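Local coordinates for molybdopterin biosynthesis moeA protein (Pyrococcus horikoshii, PDB 1WU2) that probably takes part in molybdenum cofactor biosynthesis, acting on molybdopterin, at residues A[75-80]-A[129-134]; A[334-339]-A[376-381]. One frame throughout, in Å; residues are numbered along the deposited sequence.

How the interactions relate
Both contacts are partly buried and involve beta strands, but they lie in series along the chain, at places whose centres are 70 Å apart. Interaction 1 belongs to the MoeA N-terminal region and joins neighbouring strands of one mixed sheet, so backbone hydrogen bonds set its register while side chains sort onto two faces, one polar and partly open, the other apolar. Interaction 2 belongs to the C-terminal region (domain IV) and joins a short strand and the loop after it to a strand of another sheet; no hydrogen bond crosses it, and aliphatic side chains with one serine do the work. It buries 193 Å², against 426 Å² for interaction 1.

Interaction 1. Residues A[75-80]-A[129-134]; sequences NPIELT and IYVLRP
Glu78 and Tyr130 lie side by side on one face of an antiparallel strand pair, 77-80 against 129-131, within the mixed sheet of the MoeA N-terminal region. The phenol hydroxyl of Tyr130 gives a weak hydrogen bond to the carboxylate of Glu78, OH to OE2 2.8 Å. The carboxylate stands almost square to the ring, at 86°, and the methylene CG of Glu78 packs 3.6 Å from CE2 of Tyr130. Glu78 can run along the ring because its CG is anti to the backbone N (chi1 -165°) and the chain stays extended. Pro76 CB approaches CD2 of the same ring. With a leucine in place of Tyr130, the carboxylate would probably lose its hydroxyl mate and the methylenes of Glu78 their flat partner.

Ile77, Leu79, Ile129 and Val131 occupy the other face. Ile77 and Val131 run alongside each other, CB to CG1 3.8 Å, whereas Leu79 and Ile129 meet at a slant; Leu79 and Ile129 further touch Ile63 and Tyr61 of strand 60-63.

Between the two faces, the backbones of Ile77 and Val131 form a hydrogen-bonded pair with two weak bonds, Glu78 and Tyr130 a non-hydrogen-bonded pair, and Leu79 and Ile129 a firmer hydrogen-bonded pair. In this last pair Leu79 N donates to Ile129 O at 3.2 Å, nearly straight at 173°.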
loop_
_atom_site.group_PDB
_atom_site.type_symbol
_atom_site.label_atom_id
_atom_site.label_comp_id
_atom_site.label_asym_id
_atom_site.label_seq_id
_atom_site.Cartn_x
_atom_site.Cartn_y
_atom_site.Cartn_z
ATOM N N ASN A 75 -42.020 -37.310 17.737
ATOM C CA ASN A 75 -42.073 -38.234 16.607
ATOM C C ASN A 75 -40.652 -38.510 16.100
ATOM O O ASN A 75 -40.257 -38.017 15.039
ATOM C CB ASN A 75 -42.964 -37.681 15.488
ATOM C CG ASN A 75 -43.147 -38.666 14.341
ATOM O OD1 ASN A 75 -43.295 -39.870 14.557
ATOM N ND2 ASN A 75 -43.131 -38.156 13.116
ATOM N N PRO A 76 -39.879 -39.283 16.863
ATOM C CA PRO A 76 -38.490 -39.577 16.494
ATOM C C PRO A 76 -38.397 -40.545 15.316
ATOM O O PRO A 76 -38.868 -41.679 15.419
ATOM C CB PRO A 76 -37.902 -40.208 17.768
ATOM C CG PRO A 76 -38.947 -40.054 18.829
ATOM C CD PRO A 76 -40.254 -39.940 18.128
ATOM N N ILE A 77 -37.810 -40.092 14.210
ATOM C CA ILE A 77 -37.557 -40.965 13.066
ATOM C C ILE A 77 -36.360 -41.850 13.402
ATOM O O ILE A 77 -35.308 -41.353 13.808
ATOM C CB ILE A 77 -37.313 -40.139 11.766
ATOM C CG1 ILE A 77 -38.639 -39.859 11.051
ATOM C CG2 ILE A 77 -36.365 -40.865 10.803
ATOM C CD1 ILE A 77 -39.493 -38.811 11.724
ATOM N N GLU A 78 -36.532 -43.159 13.238
ATOM C CA GLU A 78 -35.467 -44.118 13.502
ATOM C C GLU A 78 -34.720 -44.442 12.210
ATOM O O GLU A 78 -35.336 -44.672 11.171
ATOM C CB GLU A 78 -36.044 -45.400 14.109
ATOM C CG GLU A 78 -35.004 -46.306 14.750
ATOM C CD GLU A 78 -35.559 -47.669 15.114
ATOM O OE1 GLU A 78 -35.514 -48.577 14.257
ATOM O OE2 GLU A 78 -36.036 -47.837 16.257
ATOM N N LEU A 79 -33.391 -44.434 12.285
ATOM C CA LEU A 79 -32.534 -44.892 11.193
ATOM C C LEU A 79 -31.633 -46.020 11.696
ATOM O O LEU A 79 -31.446 -46.181 12.899
ATOM C CB LEU A 79 -31.683 -43.741 10.648
ATOM C CG LEU A 79 -32.422 -42.456 10.261
ATOM C CD1 LEU A 79 -31.428 -41.343 9.970
ATOM C CD2 LEU A 79 -33.341 -42.684 9.065
ATOM N N THR A 80 -31.080 -46.795 10.767
ATOM C CA THR A 80 -30.226 -47.929 11.105
ATOM C C THR A 80 -28.800 -47.682 10.607
ATOM O O THR A 80 -28.591 -47.335 9.446
ATOM C CB THR A 80 -30.793 -49.232 10.492
ATOM O OG1 THR A 80 -32.203 -49.324 10.743
ATOM C CG2 THR A 80 -30.217 -50.461 11.188
ATOM N N ILE A 129 -30.087 -44.850 15.516
ATOM C CA ILE A 129 -30.001 -43.440 15.901
ATOM C C ILE A 129 -31.381 -42.797 15.819
ATOM O O ILE A 129 -32.254 -43.265 15.088
ATOM C CB ILE A 129 -28.984 -42.659 15.026
ATOM C CG1 ILE A 129 -29.275 -42.838 13.533
ATOM C CG2 ILE A 129 -27.560 -43.092 15.354
ATOM C CD1 ILE A 129 -28.639 -41.774 12.658
ATOM N N TYR A 130 -31.570 -41.724 16.580
ATOM C CA TYR A 130 -32.859 -41.044 16.639
ATOM C C TYR A 130 -32.698 -39.553 16.371
ATOM O O TYR A 130 -31.924 -38.868 17.038
ATOM C CB TYR A 130 -33.524 -41.298 17.992
ATOM C CG TYR A 130 -33.915 -42.747 18.162
ATOM C CD1 TYR A 130 -33.023 -43.669 18.701
ATOM C CD2 TYR A 130 -35.164 -43.203 17.753
ATOM C CE1 TYR A 130 -33.369 -45.004 18.844
ATOM C CE2 TYR A 130 -35.520 -44.537 17.891
ATOM C CZ TYR A 130 -34.618 -45.432 18.437
ATOM O OH TYR A 130 -34.964 -46.754 18.575
ATOM N N VAL A 131 -33.435 -39.070 15.376
ATOM C CA VAL A 131 -33.380 -37.675 14.965
ATOM C C VAL A 131 -34.689 -36.985 15.364
ATOM O O VAL A 131 -35.781 -37.440 15.017
ATOM C CB VAL A 131 -33.091 -37.533 13.443
ATOM C CG1 VAL A 131 -34.030 -38.392 12.601
ATOM C CG2 VAL A 131 -33.165 -36.078 13.008
ATOM N N LEU A 132 -34.556 -35.890 16.106
ATOM C CA LEU A 132 -35.690 -35.199 16.713
ATOM C C LEU A 132 -36.119 -33.959 15.925
ATOM O O LEU A 132 -37.158 -33.367 16.219
ATOM C CB LEU A 132 -35.333 -34.796 18.148
ATOM C CG LEU A 132 -34.623 -35.870 18.985
ATOM C CD1 LEU A 132 -33.980 -35.279 20.230
ATOM C CD2 LEU A 132 -35.596 -36.974 19.368
ATOM N N ARG A 133 -35.319 -33.563 14.934
ATOM C CA ARG A 133 -35.606 -32.375 14.131
ATOM C C ARG A 133 -35.250 -32.573 12.655
ATOM O O ARG A 133 -34.349 -33.346 12.333
ATOM C CB ARG A 133 -34.835 -31.174 14.686
ATOM C CG ARG A 133 -35.671 -30.236 15.540
ATOM C CD ARG A 133 -35.644 -30.560 17.023
ATOM N NE ARG A 133 -36.787 -29.999 17.745
ATOM C CZ ARG A 133 -36.870 -29.905 19.073
ATOM N NH1 ARG A 133 -35.881 -30.336 19.854
ATOM N NH2 ARG A 133 -37.954 -29.376 19.632
ATOM N N PRO A 134 -35.946 -31.871 11.757
ATOM C CA PRO A 134 -35.675 -32.000 10.319
ATOM C C PRO A 134 -34.279 -31.532 9.906
ATOM O O PRO A 134 -33.829 -30.458 10.310
ATOM C CB PRO A 134 -36.753 -31.121 9.670
ATOM C CG PRO A 134 -37.786 -30.933 10.718
ATOM C CD PRO A 134 -37.045 -30.925 12.014
#

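Interaction 2. Residues A[334-339]-A[376-381]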
loop_
_atom_site.group_PDB
_atom_site.type_symbol
_atom_site.label_atom_id
_atom_site.label_comp_id
_atom_site.label_asym_id
_atom_site.label_seq_id
_atom_site.Cartn_x
_atom_site.Cartn_y
_atom_site.Cartn_z
ATOM N N ASP A 334 -10.221 22.072 7.890
ATOM C CA ASP A 334 -9.991 23.487 7.599
ATOM C C ASP A 334 -10.612 23.905 6.272
ATOM O O ASP A 334 -10.921 23.067 5.429
ATOM C CB ASP A 334 -8.486 23.782 7.560
ATOM C CG ASP A 334 -7.719 23.087 8.677
ATOM O OD1 ASP A 334 -7.955 23.415 9.860
ATOM O OD2 ASP A 334 -6.865 22.201 8.462
ATOM N N ASP A 335 -10.784 25.212 6.096
ATOM C CA ASP A 335 -11.255 25.770 4.832
ATOM C C ASP A 335 -10.129 25.694 3.801
ATOM O O ASP A 335 -8.969 25.955 4.126
ATOM C CB ASP A 335 -11.681 27.237 4.999
ATOM C CG ASP A 335 -12.799 27.423 6.018
ATOM O OD1 ASP A 335 -12.780 28.439 6.747
ATOM O OD2 ASP A 335 -13.735 26.619 6.163
ATOM N N ILE A 336 -10.476 25.328 2.570
ATOM C CA ILE A 336 -9.548 25.380 1.443
ATOM C C ILE A 336 -10.103 26.327 0.381
ATOM O O ILE A 336 -10.879 25.900 -0.472
ATOM C CB ILE A 336 -9.324 23.979 0.810
ATOM C CG1 ILE A 336 -9.072 22.921 1.882
ATOM C CG2 ILE A 336 -8.136 24.024 -0.160
ATOM C CD1 ILE A 336 -9.160 21.500 1.364
ATOM N N PRO A 337 -9.727 27.603 0.423
ATOM C CA PRO A 337 -10.060 28.510 -0.679
ATOM C C PRO A 337 -9.326 28.079 -1.949
ATOM O O PRO A 337 -8.197 27.598 -1.868
ATOM C CB PRO A 337 -9.584 29.882 -0.182
ATOM C CG PRO A 337 -8.626 29.607 0.917
ATOM C CD PRO A 337 -8.981 28.282 1.499
ATOM N N SER A 338 -9.974 28.234 -3.097
ATOM C CA SER A 338 -9.461 27.694 -4.352
ATOM C C SER A 338 -9.690 28.642 -5.524
ATOM O O SER A 338 -10.745 29.268 -5.645
ATOM C CB SER A 338 -10.119 26.348 -4.664
ATOM O OG SER A 338 -9.985 25.445 -3.579
ATOM N N GLN A 339 -8.685 28.726 -6.386
ATOM C CA GLN A 339 -8.754 29.526 -7.596
ATOM C C GLN A 339 -9.626 28.828 -8.628
ATOM O O GLN A 339 -9.471 27.627 -8.870
ATOM C CB GLN A 339 -7.348 29.727 -8.163
ATOM C CG GLN A 339 -7.193 30.940 -9.055
ATOM C CD GLN A 339 -5.781 31.088 -9.592
ATOM O OE1 GLN A 339 -4.820 30.644 -8.959
ATOM N NE2 GLN A 339 -5.650 31.719 -10.751
ATOM N N LEU A 376 -6.215 15.641 -1.913
ATOM C CA LEU A 376 -7.560 16.000 -2.306
ATOM C C LEU A 376 -7.470 16.754 -3.624
ATOM O O LEU A 376 -6.583 17.579 -3.811
ATOM C CB LEU A 376 -8.186 16.888 -1.227
ATOM C CG LEU A 376 -9.426 17.697 -1.607
ATOM C CD1 LEU A 376 -10.592 16.773 -1.875
ATOM C CD2 LEU A 376 -9.757 18.679 -0.506
ATOM N N GLU A 377 -8.393 16.477 -4.532
ATOM C CA GLU A 377 -8.450 17.174 -5.806
ATOM C C GLU A 377 -9.684 18.067 -5.842
ATOM O O GLU A 377 -10.796 17.606 -5.587
ATOM C CB GLU A 377 -8.482 16.175 -6.954
ATOM C CG GLU A 377 -7.181 15.405 -7.127
ATOM C CD GLU A 377 -7.368 14.131 -7.921
ATOM O OE1 GLU A 377 -7.443 14.204 -9.169
ATOM O OE2 GLU A 377 -7.452 13.054 -7.297
ATOM N N ILE A 378 -9.471 19.344 -6.144
ATOM C CA ILE A 378 -10.544 20.320 -6.273
ATOM C C ILE A 378 -10.618 20.749 -7.737
ATOM O O ILE A 378 -9.686 21.380 -8.234
ATOM C CB ILE A 378 -10.275 21.535 -5.361
ATOM C CG1 ILE A 378 -10.026 21.074 -3.918
ATOM C CG2 ILE A 378 -11.444 22.522 -5.424
ATOM C CD1 ILE A 378 -9.552 22.169 -2.980
ATOM N N PRO A 379 -11.700 20.403 -8.437
ATOM C CA PRO A 379 -11.874 20.814 -9.838
ATOM C C PRO A 379 -11.857 22.329 -10.061
ATOM O O PRO A 379 -11.936 23.120 -9.114
ATOM C CB PRO A 379 -13.245 20.242 -10.214
ATOM C CG PRO A 379 -13.502 19.158 -9.235
ATOM C CD PRO A 379 -12.825 19.573 -7.968
ATOM N N GLU A 380 -11.778 22.707 -11.334
ATOM C CA GLU A 380 -11.616 24.098 -11.755
ATOM C C GLU A 380 -12.842 24.947 -11.454
ATOM O O GLU A 380 -12.720 26.132 -11.159
ATOM C CB GLU A 380 -11.341 24.160 -13.256
ATOM C CG GLU A 380 -10.021 23.535 -13.674
ATOM C CD GLU A 380 -10.155 22.130 -14.241
ATOM O OE1 GLU A 380 -11.126 21.416 -13.907
ATOM O OE2 GLU A 380 -9.275 21.724 -15.028
ATOM N N ASP A 381 -14.020 24.333 -11.531
ATOM C CA ASP A 381 -15.289 25.039 -11.322
ATOM C C ASP A 381 -15.699 25.182 -9.847
ATOM O O ASP A 381 -16.850 25.515 -9.553
ATOM C CB ASP A 381 -16.407 24.354 -12.124
ATOM C CG ASP A 381 -16.704 22.939 -11.649
ATOM O OD1 ASP A 381 -15.926 22.384 -10.844
ATOM O OD2 ASP A 381 -17.700 22.296 -12.039
#
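Ile336 and Leu376 point at each other tip to tip, the methyl CD1 of Ile336 meeting CD2 of Leu376 at 3.4 Å, tighter than usual for two carbons. The other branch of Ile336 turns to a second partner: its CG2 packs 3.7 Å from CD1 of Ile378, the two isoleucines lying at a slant to one another. Ile336 thus divides its two arms between two residues of strand 376-378. The first torsion directs the branches, with CG1 anti to the carbonyl carbon (chi1 -46°) and CG2 anti to the backbone N.

Ser338 comes in from further along the same segment. Its OG rests 3.4 Å from CD1 of Ile378 and its CB lies near the CG2 methyl of that residue, so the serine meets both ends of the branched side chain. The hydroxyl also makes a weak hydrogen bond back to the carbonyl of its own segment, Ser338 OG to Ile336 O at 3.3 Å, which supplies this oxygen with a polar partner while it faces methyl groups.

Where the side chains meet, the backbones do not pair: Ser338 CA and Ile378 CA are 7.7 Å apart, and each segment finds its hydrogen-bonding neighbours elsewhere: Ile336 pairs with Tyr385 of strand 384-385, Leu376 and Ile378 with strand 343-351. Tyr385 also touches Leu376 and Ile378. The contact is therefore aliphatic packing between sheets, with the short antiparallel ribbon of 336-337 and 384-385 lying against the larger mixed sheet of the MoeA C-terminal domain IV.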